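Local coordinates for transmembrane oligosaccharyl transferase (Archaeoglobus fulgidus, PDB 3WAJ), which belongs to the STT3/AglB family of membrane-embedded oligosaccharyl transferases, with a helical GT-C-type membrane part followed by soluble domains and a bound zinc ion, at residues G45-Y50 / H555-V560; I297-N301 / M316-V320; I415-I419 / Y430-V434; I665-P670 / Q743-Y747; A780-V786 / G818-L824. All coordinates share one frame; numbering follows the deposited sequence.

How the contacts relate
Contacts 2 and 3 both join sequence-near helices of the helical part, the pair 278-303 with 315-332 and the pair 405-420 with 429-446; their centres lie about 30 Å apart. Both are nested inside the long loop that contact 1 closes when it brings 45-50, beside the zinc ion, against 555-560 of the AglB core range. Contacts 4 and 5 follow in series: a loop against helix 740-755, then a strand pair in the peripheral domain range. Contacts 2 and 5 lie on opposite sides of the chain's centre, about 87 Å between centres. Contact 1 lies about 10 Å from that centre and, by joining 45-50 to 555-560, links the helical part to the AglB core region.

Contact 1: G45-Y50 / H555-V560; sequences GNDPWY and HWIEAV
Tyr50 and His555 mark the closest backbone approach, with their CA atoms 5.6 Å apart where helix 47-60 meets helix 554-561. This contact joins the STT3 N-terminal family region (GT-C clan) to the AglB core region, next to the zinc ion whose site comprises Asp47, Asp161 and His163. CB of Tyr50 stands over the centre of the His555 ring, 3.6 Å from its centroid, as a CH-pi contact. The phenol ring continues that overlap as an offset stack, its plane turned 27° from the imidazole. At the edge of the same imidazole, in its plane, OD1 of Asp47 lies 3.4 Å from CD2 of His555. A second aromatic group carries the hydrogen bond across the interface: NE1 of Trp556 donates to O of Gly45 at 2.9 Å with an N-H...O angle of 153°, and the acceptor lies in the indole plane. The edge of Trp556 also points at one face of Trp49 in a T-shaped pair with planes 74° apart. OD1 of Asn46 approaches Trp556 obliquely, 3.6 Å from CZ2; a water accepts from Trp556 N and donates weakly to that same OD1. Polar ends are tied down further out, Tyr50 OH by Asp69 and Glu558 by a salt bridge to Arg53. At the far end of the Trp49 indole, CZ3 touches CG2 of Val560 at 3.5 Å.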
# COMPACT_ATOMS: atom_id res chain seq x y z
N GLY A 45 7.30 -0.93 3.15
CA GLY A 45 5.96 -1.19 2.63
C GLY A 45 5.88 -2.05 1.38
O GLY A 45 6.60 -3.05 1.25
N ASN A 46 4.98 -1.68 0.46
CA ASN A 46 4.86 -2.39 -0.79
C ASN A 46 5.24 -1.51 -1.98
O ASN A 46 6.02 -1.91 -2.84
CB ASN A 46 3.42 -2.87 -0.99
CG ASN A 46 2.87 -3.61 0.20
OD1 ASN A 46 3.53 -4.49 0.76
ND2 ASN A 46 1.64 -3.27 0.59
N ASP A 47 4.67 -0.31 -2.02
CA ASP A 47 4.88 0.58 -3.17
C ASP A 47 6.34 0.97 -3.50
O ASP A 47 6.69 1.06 -4.68
CB ASP A 47 3.97 1.81 -3.06
CG ASP A 47 2.50 1.46 -3.20
OD1 ASP A 47 2.20 0.39 -3.81
OD2 ASP A 47 1.65 2.25 -2.72
N PRO A 48 7.19 1.17 -2.47
CA PRO A 48 8.60 1.40 -2.82
C PRO A 48 9.22 0.23 -3.59
O PRO A 48 10.12 0.45 -4.39
CB PRO A 48 9.28 1.57 -1.46
CG PRO A 48 8.18 2.09 -0.56
CD PRO A 48 6.94 1.35 -1.03
N TRP A 49 8.76 -1.00 -3.36
CA TRP A 49 9.27 -2.11 -4.16
C TRP A 49 8.88 -2.00 -5.63
O TRP A 49 9.62 -2.45 -6.51
CB TRP A 49 8.84 -3.45 -3.56
CG TRP A 49 9.48 -3.65 -2.22
CD1 TRP A 49 9.03 -3.17 -1.02
CD2 TRP A 49 10.73 -4.33 -1.94
NE1 TRP A 49 9.91 -3.53 -0.01
CE2 TRP A 49 10.96 -4.23 -0.56
CE3 TRP A 49 11.66 -5.00 -2.74
CZ2 TRP A 49 12.08 -4.80 0.07
CZ3 TRP A 49 12.79 -5.57 -2.12
CH2 TRP A 49 12.98 -5.47 -0.73
N TYR A 50 7.73 -1.39 -5.91
CA TYR A 50 7.30 -1.25 -7.29
C TYR A 50 8.03 -0.10 -7.99
O TYR A 50 8.37 -0.21 -9.17
CB TYR A 50 5.77 -1.07 -7.39
CG TYR A 50 5.30 -1.28 -8.80
CD1 TYR A 50 5.26 -2.57 -9.34
CD2 TYR A 50 4.94 -0.21 -9.61
CE1 TYR A 50 4.85 -2.80 -10.65
CE2 TYR A 50 4.50 -0.43 -10.93
CZ TYR A 50 4.47 -1.73 -11.44
OH TYR A 50 4.07 -1.97 -12.73
N HIS A 555 3.71 -6.72 -5.09
CA HIS A 555 4.94 -5.98 -5.37
C HIS A 555 6.21 -6.74 -4.95
O HIS A 555 7.19 -6.76 -5.70
CB HIS A 555 4.87 -4.55 -4.80
CG HIS A 555 3.87 -3.69 -5.51
ND1 HIS A 555 3.33 -4.01 -6.74
CD2 HIS A 555 3.29 -2.51 -5.15
CE1 HIS A 555 2.48 -3.07 -7.11
NE2 HIS A 555 2.44 -2.15 -6.16
N TRP A 556 6.17 -7.39 -3.78
CA TRP A 556 7.31 -8.22 -3.33
C TRP A 556 7.56 -9.39 -4.27
O TRP A 556 8.72 -9.68 -4.61
CB TRP A 556 7.07 -8.76 -1.92
CG TRP A 556 6.91 -7.71 -0.88
CD1 TRP A 556 7.19 -6.37 -0.99
CD2 TRP A 556 6.44 -7.91 0.46
NE1 TRP A 556 6.92 -5.73 0.21
CE2 TRP A 556 6.46 -6.65 1.11
CE3 TRP A 556 6.00 -9.03 1.18
CZ2 TRP A 556 6.04 -6.49 2.44
CZ3 TRP A 556 5.59 -8.87 2.49
CH2 TRP A 556 5.60 -7.60 3.10
N ILE A 557 6.49 -10.07 -4.68
CA ILE A 557 6.62 -11.24 -5.54
C ILE A 557 7.29 -10.84 -6.83
O ILE A 557 8.23 -11.48 -7.28
CB ILE A 557 5.24 -11.89 -5.83
CG1 ILE A 557 4.71 -12.58 -4.57
CG2 ILE A 557 5.36 -12.93 -6.94
CD1 ILE A 557 3.33 -13.20 -4.75
N GLU A 558 6.83 -9.74 -7.41
CA GLU A 558 7.43 -9.23 -8.64
C GLU A 558 8.86 -8.71 -8.46
O GLU A 558 9.75 -9.07 -9.22
CB GLU A 558 6.56 -8.12 -9.21
CG GLU A 558 7.13 -7.51 -10.47
CD GLU A 558 6.14 -6.53 -11.12
OE1 GLU A 558 5.14 -6.17 -10.45
OE2 GLU A 558 6.36 -6.14 -12.28
N ALA A 559 9.09 -7.85 -7.47
CA ALA A 559 10.40 -7.24 -7.31
C ALA A 559 11.46 -8.20 -6.74
O ALA A 559 12.63 -8.06 -7.03
CB ALA A 559 10.32 -5.96 -6.47
N VAL A 560 11.04 -9.19 -5.95
CA VAL A 560 12.00 -10.07 -5.29
C VAL A 560 12.09 -11.45 -5.93
O VAL A 560 13.18 -11.97 -6.15
CB VAL A 560 11.75 -10.19 -3.76
CG1 VAL A 560 12.80 -11.10 -3.13
CG2 VAL A 560 11.79 -8.81 -3.10
O HOH W 1 3.94 -6.29 -2.16

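Contact 2: I297-N301 / M316-V320; sequences IEKWN and MPLAV
Both carboxylate oxygens of Glu298 have polar partners outside the two segments: OE2 pairs with Arg243 in a salt bridge, and OE1 is hydrogen-bonded elsewhere. Across the contact, OE1 of Glu298 and SD of Met316 approach to 3.3 Å, the sulfur being an additional neighbour of an already satisfied group. Although CB of Glu298 points away from the other helix, a bend at chi2 (57°) turns its carboxylate back toward Met316. The main apolar meeting is between CG2 of Ile297 and CG of Met316, 3.4 Å apart, with the two side chains roughly perpendicular. The other branch of Ile297 reaches along the partner helix: CD1 lies 4.0 Å from CG2 of Val320 and 4.4 Å from CB of Ala319. Asn301 lies against the base of the methionine, its ND2 4.0 Å from CB of Met316. The segment axes approach to 10.1 Å at 157° between their directions, which identifies helices 278-303 and 315-332 as a neighbouring antiparallel pair of the helical STT3 (GT-C) part, linked through the short helix 305-308. Phe306 of that linking helix packs on Asn301, Met316 and Ala319, while Phe233 of helix 221-234 touches Glu298, Met316 and Val320.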
# COMPACT_ATOMS: atom_id res chain seq x y z
N ILE A 297 -11.16 40.11 -18.21
CA ILE A 297 -12.20 40.67 -17.36
C ILE A 297 -11.67 41.92 -16.66
O ILE A 297 -12.34 42.98 -16.64
CB ILE A 297 -12.75 39.62 -16.36
CG1 ILE A 297 -13.62 38.61 -17.10
CG2 ILE A 297 -13.56 40.29 -15.28
CD1 ILE A 297 -14.05 37.42 -16.26
N GLU A 298 -10.45 41.83 -16.13
CA GLU A 298 -9.82 42.99 -15.49
C GLU A 298 -9.64 44.17 -16.48
O GLU A 298 -9.87 45.34 -16.12
CB GLU A 298 -8.51 42.60 -14.81
CG GLU A 298 -7.94 43.68 -13.87
CD GLU A 298 -8.90 44.12 -12.76
OE1 GLU A 298 -9.68 43.27 -12.27
OE2 GLU A 298 -8.87 45.31 -12.36
N LYS A 299 -9.27 43.86 -17.73
CA LYS A 299 -9.09 44.92 -18.73
C LYS A 299 -10.37 45.70 -18.97
O LYS A 299 -10.34 46.93 -19.05
CB LYS A 299 -8.52 44.35 -20.04
CG LYS A 299 -7.02 43.99 -19.95
CD LYS A 299 -6.52 43.25 -21.21
CE LYS A 299 -6.65 44.12 -22.46
NZ LYS A 299 -6.27 43.40 -23.71
N TRP A 300 -11.50 44.98 -19.07
CA TRP A 300 -12.81 45.60 -19.25
C TRP A 300 -13.18 46.46 -18.05
O TRP A 300 -13.78 47.53 -18.19
CB TRP A 300 -13.89 44.53 -19.45
CG TRP A 300 -13.85 43.96 -20.82
CD1 TRP A 300 -13.41 44.58 -21.96
CD2 TRP A 300 -14.25 42.64 -21.21
NE1 TRP A 300 -13.52 43.74 -23.03
CE2 TRP A 300 -14.03 42.54 -22.61
CE3 TRP A 300 -14.76 41.53 -20.53
CZ2 TRP A 300 -14.31 41.37 -23.32
CZ3 TRP A 300 -15.04 40.38 -21.24
CH2 TRP A 300 -14.81 40.30 -22.62
N ASN A 301 -12.82 45.97 -16.88
CA ASN A 301 -13.03 46.70 -15.64
C ASN A 301 -12.24 48.01 -15.66
O ASN A 301 -12.80 49.09 -15.47
CB ASN A 301 -12.58 45.83 -14.47
CG ASN A 301 -12.94 46.43 -13.14
OD1 ASN A 301 -12.13 46.46 -12.22
ND2 ASN A 301 -14.17 46.93 -13.04
N MET A 316 -17.62 43.50 -12.68
CA MET A 316 -16.56 42.51 -12.77
C MET A 316 -16.88 41.22 -11.99
O MET A 316 -16.80 40.12 -12.56
CB MET A 316 -15.20 43.09 -12.39
CG MET A 316 -14.09 42.07 -12.45
SD MET A 316 -12.73 42.52 -11.39
CE MET A 316 -13.57 42.46 -9.83
N PRO A 317 -17.23 41.34 -10.69
CA PRO A 317 -17.55 40.10 -9.96
C PRO A 317 -18.68 39.29 -10.61
O PRO A 317 -18.57 38.07 -10.68
CB PRO A 317 -17.96 40.61 -8.58
CG PRO A 317 -17.19 41.87 -8.42
CD PRO A 317 -17.24 42.50 -9.79
N LEU A 318 -19.72 39.96 -11.09
CA LEU A 318 -20.77 39.27 -11.83
C LEU A 318 -20.24 38.51 -13.06
O LEU A 318 -20.58 37.35 -13.28
CB LEU A 318 -21.88 40.23 -12.25
CG LEU A 318 -23.10 39.52 -12.83
CD1 LEU A 318 -24.13 39.23 -11.73
CD2 LEU A 318 -23.72 40.31 -13.98
N ALA A 319 -19.40 39.17 -13.85
CA ALA A 319 -18.79 38.52 -15.02
C ALA A 319 -18.01 37.28 -14.59
O ALA A 319 -17.94 36.29 -15.32
CB ALA A 319 -17.87 39.48 -15.75
N VAL A 320 -17.42 37.36 -13.40
CA VAL A 320 -16.65 36.24 -12.87
C VAL A 320 -17.59 35.12 -12.42
O VAL A 320 -17.35 33.96 -12.74
CB VAL A 320 -15.69 36.69 -11.74
CG1 VAL A 320 -15.04 35.48 -11.07
CG2 VAL A 320 -14.62 37.61 -12.31

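Contact 3: I415-I419 / Y430-V434; sequences IAMFI and YFAAV
Met417 extends from its helix toward Tyr430, Phe431 and Val434. Its CB first meets CE1 of Phe431 at 3.9 Å. One bond further, CG approaches that same CE1 to 3.7 Å and has CG2 of Val434 at 4.4 Å, so the methylene group touches both an aromatic and a branched side chain. The chain then bends at chi2 (93°), and SD arrives 4.0 Å from CB of Tyr430. The sulfur lies 5.3 Å from the centroid of the Tyr430 ring, approaching it obliquely in a Met-aromatic contact; a second bend, at chi3, turns the terminal methyl CE. Phe431 and Met417 run alongside each other with opposite senses; backbone N of Phe418 lies in the Phe431 ring plane, 3.8 Å from CE1 of Phe431. The Phe418 and Phe431 rings meet obliquely, with planes 47° apart. Beyond the pair, Tyr430 OH is hydrogen-bonded to Tyr211, and Gln170 of helix 163-181 touches both Met417 and Tyr430. The segment axes, 10.6 Å apart and 149° between directions, describe an antiparallel helix pair joined by a short connection, the helical hairpin of a polytopic membrane protein.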
# COMPACT_ATOMS: atom_id res chain seq x y z
N ILE A 415 -8.52 25.31 3.65
CA ILE A 415 -9.91 24.89 3.62
C ILE A 415 -10.18 23.84 2.54
O ILE A 415 -10.88 22.87 2.78
CB ILE A 415 -10.85 26.08 3.41
CG1 ILE A 415 -10.75 27.03 4.60
CG2 ILE A 415 -12.29 25.62 3.20
CD1 ILE A 415 -11.40 28.36 4.33
N ALA A 416 -9.62 24.03 1.35
CA ALA A 416 -9.79 23.07 0.26
C ALA A 416 -9.24 21.72 0.69
O ALA A 416 -9.84 20.68 0.43
CB ALA A 416 -9.11 23.54 -1.00
N MET A 417 -8.08 21.77 1.34
CA MET A 417 -7.46 20.58 1.92
C MET A 417 -8.45 19.91 2.86
O MET A 417 -8.77 18.72 2.71
CB MET A 417 -6.20 21.00 2.68
CG MET A 417 -5.02 20.04 2.60
SD MET A 417 -3.85 20.42 1.26
CE MET A 417 -4.81 20.06 -0.20
N PHE A 418 -8.93 20.69 3.82
CA PHE A 418 -9.91 20.23 4.79
C PHE A 418 -11.16 19.66 4.13
O PHE A 418 -11.57 18.55 4.44
CB PHE A 418 -10.30 21.39 5.69
CG PHE A 418 -9.93 21.19 7.11
CD1 PHE A 418 -10.79 20.51 7.97
CD2 PHE A 418 -8.73 21.67 7.60
CE1 PHE A 418 -10.46 20.32 9.30
CE2 PHE A 418 -8.38 21.48 8.93
CZ PHE A 418 -9.25 20.80 9.78
N ILE A 419 -11.76 20.44 3.24
CA ILE A 419 -13.00 20.04 2.57
C ILE A 419 -12.83 18.73 1.79
O ILE A 419 -13.66 17.83 1.89
CB ILE A 419 -13.54 21.17 1.66
CG1 ILE A 419 -13.93 22.41 2.49
CG2 ILE A 419 -14.73 20.70 0.86
CD1 ILE A 419 -15.08 22.18 3.45
N TYR A 430 -0.93 15.52 3.60
CA TYR A 430 -1.14 16.86 3.08
C TYR A 430 -1.38 17.91 4.17
O TYR A 430 -1.17 19.11 3.94
CB TYR A 430 -2.28 16.85 2.06
CG TYR A 430 -1.89 16.43 0.65
CD1 TYR A 430 -0.99 17.17 -0.09
CD2 TYR A 430 -2.48 15.33 0.05
CE1 TYR A 430 -0.66 16.82 -1.38
CE2 TYR A 430 -2.16 14.97 -1.24
CZ TYR A 430 -1.25 15.72 -1.95
OH TYR A 430 -0.92 15.38 -3.24
N PHE A 431 -1.81 17.48 5.35
CA PHE A 431 -2.08 18.42 6.44
C PHE A 431 -0.78 18.85 7.12
O PHE A 431 -0.73 19.88 7.79
CB PHE A 431 -3.07 17.84 7.47
CG PHE A 431 -4.50 17.78 6.98
CD1 PHE A 431 -5.06 18.85 6.29
CD2 PHE A 431 -5.28 16.65 7.20
CE1 PHE A 431 -6.38 18.79 5.83
CE2 PHE A 431 -6.59 16.58 6.74
CZ PHE A 431 -7.14 17.65 6.06
N ALA A 432 0.26 18.04 6.94
CA ALA A 432 1.55 18.29 7.59
C ALA A 432 2.06 19.72 7.35
O ALA A 432 2.28 20.47 8.30
CB ALA A 432 2.56 17.27 7.13
N ALA A 433 2.23 20.08 6.09
CA ALA A 433 2.66 21.43 5.75
C ALA A 433 1.68 22.47 6.29
O ALA A 433 2.10 23.55 6.67
CB ALA A 433 2.81 21.59 4.25
N VAL A 434 0.39 22.14 6.30
CA VAL A 434 -0.61 23.07 6.82
C VAL A 434 -0.39 23.32 8.30
O VAL A 434 -0.32 24.47 8.74
CB VAL A 434 -2.05 22.58 6.64
CG1 VAL A 434 -3.02 23.53 7.35
CG2 VAL A 434 -2.41 22.46 5.18

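Contact 4: I665-P670 / Q743-Y747; sequences IPLRIP and QEVLY
The Tyr747 ring receives Pro670 squarely on one face: CG of Pro670 stands 3.6 Å from the centroid of the Tyr747 ring and only 8° from its normal, a CH-pi contact. CD of the same proline lies 3.6 Å from CE1 of Tyr747. CD2 of Leu667 reaches CE1 of Tyr747 more obliquely, at 4.0 Å. The second flat group is the amide of Gln743, and over its face lies CD1 of Leu667, 3.4 Å from OE1 and 3.5 Å from CD of Gln743. NE2 of that amide is hydrogen-bonded to O of Pro738, which helps to fix how the amide is turned. A chi1 of 173° swings CG of Leu667 toward the helix, and its two methyls part: CD1 to the amide, CD2 to CD1 of Leu746 at 4.0 Å. Just before it, Pro666 is the centre of an inverse gamma turn closed by the backbone bond from Leu667 N to Ile665 O. Ile665, at the start of the turn, also points toward the helix, with CG2 4.4 Å from CD1 of Leu746. The loop thus lies along one side of helix 740-755. Helix 717-732 adds Ala728 against Ile665 and Leu725 against Leu746, the backbones of Phe641 (strand 640-643) and Ile665 are hydrogen-bonded, and Leu684 of helix 678-684 touches Tyr747.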
# COMPACT_ATOMS: atom_id res chain seq x y z
N ILE A 665 -10.80 -15.71 25.80
CA ILE A 665 -9.67 -15.51 24.90
C ILE A 665 -10.18 -14.72 23.69
O ILE A 665 -10.96 -15.24 22.88
CB ILE A 665 -9.01 -16.83 24.47
CG1 ILE A 665 -8.33 -17.49 25.67
CG2 ILE A 665 -7.99 -16.59 23.34
CD1 ILE A 665 -8.07 -18.98 25.48
N PRO A 666 -9.71 -13.46 23.55
CA PRO A 666 -10.21 -12.54 22.52
C PRO A 666 -9.65 -12.92 21.17
O PRO A 666 -8.88 -12.18 20.55
CB PRO A 666 -9.65 -11.18 22.97
CG PRO A 666 -8.34 -11.55 23.62
CD PRO A 666 -8.59 -12.88 24.31
N LEU A 667 -10.02 -14.12 20.74
CA LEU A 667 -9.69 -14.63 19.42
C LEU A 667 -10.92 -15.37 18.94
O LEU A 667 -11.30 -16.38 19.52
CB LEU A 667 -8.48 -15.59 19.46
CG LEU A 667 -8.20 -16.28 18.13
CD1 LEU A 667 -7.66 -15.25 17.12
CD2 LEU A 667 -7.25 -17.47 18.28
N ARG A 668 -11.56 -14.85 17.90
CA ARG A 668 -12.74 -15.49 17.36
C ARG A 668 -12.35 -16.78 16.64
O ARG A 668 -11.50 -16.76 15.74
CB ARG A 668 -13.46 -14.53 16.42
CG ARG A 668 -14.86 -14.96 16.05
CD ARG A 668 -15.86 -13.87 16.32
NE ARG A 668 -17.20 -14.31 15.94
CZ ARG A 668 -17.85 -13.86 14.88
NH1 ARG A 668 -17.30 -12.93 14.10
NH2 ARG A 668 -19.06 -14.33 14.59
N ILE A 669 -12.94 -17.90 17.04
CA ILE A 669 -12.65 -19.21 16.46
C ILE A 669 -13.36 -19.38 15.12
O ILE A 669 -14.54 -19.05 15.00
CB ILE A 669 -13.08 -20.35 17.40
CG1 ILE A 669 -12.31 -20.24 18.71
CG2 ILE A 669 -12.82 -21.72 16.77
CD1 ILE A 669 -10.81 -19.98 18.52
N PRO A 670 -12.63 -19.89 14.10
CA PRO A 670 -13.27 -20.09 12.79
C PRO A 670 -14.39 -21.11 12.87
O PRO A 670 -14.34 -21.99 13.74
CB PRO A 670 -12.14 -20.62 11.91
CG PRO A 670 -10.88 -20.07 12.55
CD PRO A 670 -11.17 -20.11 14.05
N GLN A 743 -2.27 -18.12 17.44
CA GLN A 743 -3.61 -18.18 16.85
C GLN A 743 -3.77 -19.42 15.99
O GLN A 743 -4.80 -20.08 16.03
CB GLN A 743 -3.90 -16.94 16.03
CG GLN A 743 -3.89 -15.67 16.84
CD GLN A 743 -4.38 -14.51 16.03
OE1 GLN A 743 -5.02 -14.70 15.00
NE2 GLN A 743 -4.09 -13.29 16.48
N GLU A 744 -2.73 -19.73 15.22
CA GLU A 744 -2.77 -20.91 14.36
C GLU A 744 -2.85 -22.20 15.21
O GLU A 744 -3.63 -23.11 14.91
CB GLU A 744 -1.53 -20.94 13.45
CG GLU A 744 -1.23 -22.32 12.86
CD GLU A 744 0.02 -22.31 11.97
OE1 GLU A 744 0.83 -23.27 12.06
OE2 GLU A 744 0.18 -21.35 11.18
N VAL A 745 -2.05 -22.25 16.28
CA VAL A 745 -2.10 -23.36 17.22
C VAL A 745 -3.52 -23.52 17.75
O VAL A 745 -4.06 -24.61 17.76
CB VAL A 745 -1.08 -23.21 18.39
CG1 VAL A 745 -1.36 -24.23 19.46
CG2 VAL A 745 0.35 -23.40 17.87
N LEU A 746 -4.13 -22.41 18.17
CA LEU A 746 -5.49 -22.47 18.67
C LEU A 746 -6.52 -22.88 17.59
O LEU A 746 -7.45 -23.65 17.86
CB LEU A 746 -5.87 -21.16 19.36
CG LEU A 746 -5.04 -20.86 20.61
CD1 LEU A 746 -5.48 -19.54 21.27
CD2 LEU A 746 -5.14 -22.01 21.60
N TYR A 747 -6.35 -22.37 16.37
CA TYR A 747 -7.20 -22.76 15.25
C TYR A 747 -7.18 -24.27 15.08
O TYR A 747 -8.23 -24.89 14.89
CB TYR A 747 -6.67 -22.15 13.95
CG TYR A 747 -7.06 -20.73 13.70
CD1 TYR A 747 -7.56 -19.93 14.71
CD2 TYR A 747 -6.96 -20.19 12.43
CE1 TYR A 747 -7.94 -18.61 14.46
CE2 TYR A 747 -7.34 -18.88 12.16
CZ TYR A 747 -7.82 -18.10 13.18
OH TYR A 747 -8.18 -16.79 12.92

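Contact 5: A780-V786 / G818-L824; sequences AVVTGKV and GTYTVVL
Tyr820 and Gly784 make the dense part of this antiparallel strand pair. A chi1 of 78° folds the Tyr820 ring back across the opposing strand, where CE1 of Tyr820 is 3.3 Å from N of Gly784. CA of Thr783 sits over the same ring face, 4.0 Å from its centroid, as a CH-pi contact. Gly784 has no side chain to compete for this place. Buried neighbours extend the packed face: CB of Val782 is 3.9 Å from CG1 of Val822, and CG2 of Val782 is 4.0 Å from CD1 of Leu824. The opposite face, with Val781, Thr783, Lys785, Thr819, Thr821 and Val823, is more open to solvent. Its residues are mostly partly exposed; CG1 of Val781 meets CG2 of Thr821 at 3.6 Å, but the valine methyls meet loosely, CG2 of Val781 and CG2 of Val823 at 4.5 Å. Modelled threonine-to-carbonyl distances on this side are too short to be relied on. Backbone bonds unite the strands: Val782 and Val822 bond reciprocally, and Val786 N donates to Gly818 O at 2.8 Å and 171°. The segment axes stand at 164°. Strand 780-785 lies between 819-824 and 863-865 in a three-stranded sheet, and the packed face rests on strand 792-800, Tyr820 on Val793, Val822 and Leu824 on Val795.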
# COMPACT_ATOMS: atom_id res chain seq x y z
N ALA A 780 -0.32 -37.52 -10.27
CA ALA A 780 -0.32 -38.89 -10.78
C ALA A 780 -1.65 -39.57 -10.48
O ALA A 780 -2.08 -39.64 -9.33
CB ALA A 780 0.81 -39.70 -10.17
N VAL A 781 -2.30 -40.10 -11.52
CA VAL A 781 -3.58 -40.77 -11.31
C VAL A 781 -3.34 -42.23 -10.92
O VAL A 781 -2.87 -43.03 -11.72
CB VAL A 781 -4.49 -40.66 -12.55
CG1 VAL A 781 -5.84 -41.32 -12.28
CG2 VAL A 781 -4.68 -39.20 -12.91
N VAL A 782 -3.65 -42.56 -9.67
CA VAL A 782 -3.61 -43.95 -9.21
C VAL A 782 -5.03 -44.50 -9.15
O VAL A 782 -5.92 -43.90 -8.53
CB VAL A 782 -2.90 -44.10 -7.85
CG1 VAL A 782 -2.96 -45.55 -7.38
CG2 VAL A 782 -1.46 -43.64 -7.94
N THR A 783 -5.24 -45.64 -9.81
CA THR A 783 -6.58 -46.22 -9.93
C THR A 783 -6.50 -47.73 -10.02
O THR A 783 -5.43 -48.31 -10.24
CB THR A 783 -7.30 -45.68 -11.16
OG1 THR A 783 -8.69 -46.01 -11.10
CG2 THR A 783 -6.69 -46.27 -12.42
N GLY A 784 -7.65 -48.38 -9.85
CA GLY A 784 -7.69 -49.83 -9.89
C GLY A 784 -8.93 -50.37 -9.21
O GLY A 784 -9.88 -49.62 -8.94
N LYS A 785 -8.93 -51.66 -8.92
CA LYS A 785 -10.13 -52.31 -8.40
C LYS A 785 -10.02 -52.70 -6.94
O LYS A 785 -8.94 -52.97 -6.41
CB LYS A 785 -10.50 -53.52 -9.26
CG LYS A 785 -11.26 -53.16 -10.53
CD LYS A 785 -11.54 -54.39 -11.39
CE LYS A 785 -10.32 -54.80 -12.20
NZ LYS A 785 -10.04 -53.84 -13.30
N VAL A 786 -11.18 -52.74 -6.28
CA VAL A 786 -11.25 -53.14 -4.89
C VAL A 786 -12.07 -54.42 -4.76
O VAL A 786 -12.17 -55.20 -5.71
CB VAL A 786 -11.85 -52.02 -4.03
CG1 VAL A 786 -10.85 -50.89 -3.86
CG2 VAL A 786 -13.14 -51.50 -4.65
N GLY A 818 -16.83 -50.85 -7.59
CA GLY A 818 -15.71 -51.75 -7.33
C GLY A 818 -14.37 -51.22 -7.80
O GLY A 818 -13.39 -51.96 -7.87
N THR A 819 -14.33 -49.93 -8.14
CA THR A 819 -13.07 -49.29 -8.50
C THR A 819 -12.83 -47.98 -7.73
O THR A 819 -13.75 -47.40 -7.15
CB THR A 819 -12.95 -49.06 -10.03
OG1 THR A 819 -11.58 -49.15 -10.43
CG2 THR A 819 -13.51 -47.70 -10.43
N TYR A 820 -11.57 -47.55 -7.72
CA TYR A 820 -11.19 -46.31 -7.06
C TYR A 820 -10.32 -45.49 -8.01
O TYR A 820 -9.74 -46.02 -8.95
CB TYR A 820 -10.42 -46.60 -5.77
CG TYR A 820 -8.98 -47.00 -6.01
CD1 TYR A 820 -8.64 -48.30 -6.35
CD2 TYR A 820 -7.95 -46.07 -5.88
CE1 TYR A 820 -7.32 -48.67 -6.57
CE2 TYR A 820 -6.64 -46.42 -6.09
CZ TYR A 820 -6.33 -47.72 -6.44
OH TYR A 820 -5.01 -48.07 -6.65
N THR A 821 -10.23 -44.19 -7.76
CA THR A 821 -9.29 -43.35 -8.49
C THR A 821 -8.78 -42.24 -7.57
O THR A 821 -9.57 -41.54 -6.92
CB THR A 821 -9.93 -42.75 -9.76
OG1 THR A 821 -10.37 -43.82 -10.61
CG2 THR A 821 -8.93 -41.90 -10.51
N VAL A 822 -7.46 -42.10 -7.48
CA VAL A 822 -6.89 -41.05 -6.64
C VAL A 822 -5.72 -40.31 -7.31
O VAL A 822 -4.89 -40.91 -8.00
CB VAL A 822 -6.52 -41.59 -5.23
CG1 VAL A 822 -5.33 -42.51 -5.30
CG2 VAL A 822 -6.26 -40.43 -4.28
N VAL A 823 -5.69 -38.99 -7.12
CA VAL A 823 -4.66 -38.13 -7.71
C VAL A 823 -3.69 -37.67 -6.62
O VAL A 823 -4.09 -37.02 -5.66
CB VAL A 823 -5.32 -36.92 -8.43
CG1 VAL A 823 -4.31 -36.18 -9.32
CG2 VAL A 823 -6.49 -37.39 -9.26
N LEU A 824 -2.41 -38.03 -6.77
CA LEU A 824 -1.37 -37.73 -5.78
C LEU A 824 -0.40 -36.68 -6.33
O LEU A 824 0.06 -36.78 -7.47
CB LEU A 824 -0.61 -39.01 -5.41
CG LEU A 824 -1.47 -40.23 -5.06
CD1 LEU A 824 -0.63 -41.46 -4.72
CD2 LEU A 824 -2.40 -39.92 -3.90